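Local coordinates for protein chitin binding domain (Burkholderia pseudomallei, PDB 3UAM) that probably binds chitin or a related polysaccharide and, as a member of the AA10 lytic polysaccharide monooxygenase family, may cleave it oxidatively, at residues G22-P27 with Q209-N214. Numbering follows the deposited sequence.
Sequences GRVITP and QVIDLN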
# COMPACT_ATOMS: atom_id res chain seq x y z
N GLY A 22 4.00 -2.13 9.58
CA GLY A 22 2.83 -1.37 9.19
C GLY A 22 1.91 -2.23 8.34
O GLY A 22 2.39 -3.01 7.52
N ARG A 23 0.59 -2.08 8.54
CA ARG A 23 -0.41 -2.77 7.72
C ARG A 23 -1.75 -2.04 7.75
O ARG A 23 -2.00 -1.21 8.63
CB ARG A 23 -0.59 -4.21 8.20
CG ARG A 23 -1.28 -4.32 9.55
CD ARG A 23 -1.17 -5.69 10.17
NE ARG A 23 -1.88 -5.69 11.44
CZ ARG A 23 -1.44 -5.12 12.56
NH1 ARG A 23 -0.24 -4.53 12.64
NH2 ARG A 23 -2.20 -5.17 13.64
N VAL A 24 -2.61 -2.34 6.78
CA VAL A 24 -3.99 -1.88 6.81
C VAL A 24 -4.86 -2.93 7.48
O VAL A 24 -5.09 -4.03 6.96
CB VAL A 24 -4.50 -1.56 5.40
CG1 VAL A 24 -6.01 -1.34 5.41
CG2 VAL A 24 -3.76 -0.34 4.86
N ILE A 25 -5.37 -2.58 8.66
CA ILE A 25 -6.14 -3.51 9.45
C ILE A 25 -7.62 -3.49 9.08
O ILE A 25 -8.29 -4.51 9.27
CB ILE A 25 -5.93 -3.31 10.98
CG1 ILE A 25 -6.30 -1.90 11.44
CG2 ILE A 25 -4.49 -3.65 11.35
CD1 ILE A 25 -6.54 -1.80 12.95
N THR A 26 -8.14 -2.36 8.61
CA THR A 26 -9.53 -2.31 8.14
C THR A 26 -9.69 -1.28 7.02
O THR A 26 -9.04 -0.23 7.03
CB THR A 26 -10.55 -2.02 9.25
OG1 THR A 26 -10.06 -0.98 10.07
CG2 THR A 26 -10.81 -3.25 10.17
N PRO A 27 -10.44 -1.62 5.98
CA PRO A 27 -10.90 -2.98 5.76
C PRO A 27 -9.69 -3.89 5.68
O PRO A 27 -8.64 -3.45 5.23
CB PRO A 27 -11.62 -2.91 4.42
CG PRO A 27 -11.10 -1.72 3.73
CD PRO A 27 -10.68 -0.76 4.81
N GLN A 209 0.06 -2.43 0.78
CA GLN A 209 -1.12 -3.10 1.30
C GLN A 209 -2.27 -3.07 0.29
O GLN A 209 -3.06 -2.12 0.20
CB GLN A 209 -1.56 -2.50 2.63
CG GLN A 209 -0.55 -2.75 3.74
CD GLN A 209 -0.73 -4.09 4.40
OE1 GLN A 209 -1.82 -4.43 4.85
NE2 GLN A 209 0.36 -4.86 4.49
N VAL A 210 -2.34 -4.16 -0.46
CA VAL A 210 -3.44 -4.44 -1.37
C VAL A 210 -4.71 -4.81 -0.61
O VAL A 210 -4.68 -5.57 0.34
CB VAL A 210 -3.01 -5.53 -2.39
CG1 VAL A 210 -4.21 -6.21 -3.03
CG2 VAL A 210 -2.14 -4.89 -3.46
N ILE A 211 -5.83 -4.22 -1.04
CA ILE A 211 -7.14 -4.44 -0.46
C ILE A 211 -8.07 -4.81 -1.60
O ILE A 211 -8.13 -4.09 -2.62
CB ILE A 211 -7.73 -3.17 0.19
CG1 ILE A 211 -6.76 -2.61 1.23
CG2 ILE A 211 -9.07 -3.48 0.84
CD1 ILE A 211 -7.05 -1.19 1.65
N ASP A 212 -8.74 -5.94 -1.44
CA ASP A 212 -9.54 -6.50 -2.50
C ASP A 212 -11.00 -6.11 -2.32
O ASP A 212 -11.55 -6.30 -1.26
CB ASP A 212 -9.42 -8.02 -2.50
CG ASP A 212 -8.04 -8.49 -2.93
OD1 ASP A 212 -7.63 -8.22 -4.10
OD2 ASP A 212 -7.39 -9.17 -2.09
N LEU A 213 -11.60 -5.58 -3.38
CA LEU A 213 -12.94 -4.98 -3.36
C LEU A 213 -13.85 -5.61 -4.41
O LEU A 213 -13.40 -5.93 -5.52
CB LEU A 213 -12.84 -3.47 -3.63
CG LEU A 213 -11.90 -2.65 -2.72
CD1 LEU A 213 -11.93 -1.18 -3.16
CD2 LEU A 213 -12.25 -2.79 -1.25
N ASN A 214 -15.13 -5.75 -4.06
CA ASN A 214 -16.15 -6.16 -5.00
C ASN A 214 -17.26 -5.11 -5.03
O ASN A 214 -18.03 -4.98 -4.09
CB ASN A 214 -16.74 -7.51 -4.62
CG ASN A 214 -17.54 -8.11 -5.75
OD1 ASN A 214 -17.09 -8.12 -6.90
ND2 ASN A 214 -18.73 -8.63 -5.45
O HOH W 1 3.18 -4.64 5.37
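Gln209 sets CG opposite its own carbonyl carbon and then bends at chi2 (-84°), which lays its amide alongside the backbone of Arg23 and Val24. There the backbone N-H of Val24 is accepted by the amide oxygen, Val24 N to Gln209 OE1 3.0 Å. The bond is nearly straight at the hydrogen, 163°, yet the donor stands above the carbonyl plane, 53° out of it. OE1 is gripped a second time by Ser29 OG. The Val24 N-H puts the oxygen on that side, and the weak bonds of NE2 agree: one to a water that in turn donates to Gly22 O, another to Val45 O. The Val24 and Gln209 side chains pass alongside each other, pointing opposite ways, with Val24 CG2 3.8 Å from Gln209 CB. Val24 CG1 meets Ile211 CD1 at 3.9 Å, while Ile211 CG2 reaches CG of Pro27, which follows a cis peptide bond. Trp118 and His106 border this apolar row. The strands run nearly parallel, axes 7.4 Å apart, joined by side chains: 22-26 edges the three-stranded antiparallel sheet, 209-214 belongs to the mixed one, and their face-to-face packing is that of the immunoglobulin-like β-sandwich core of AA10 enzymes.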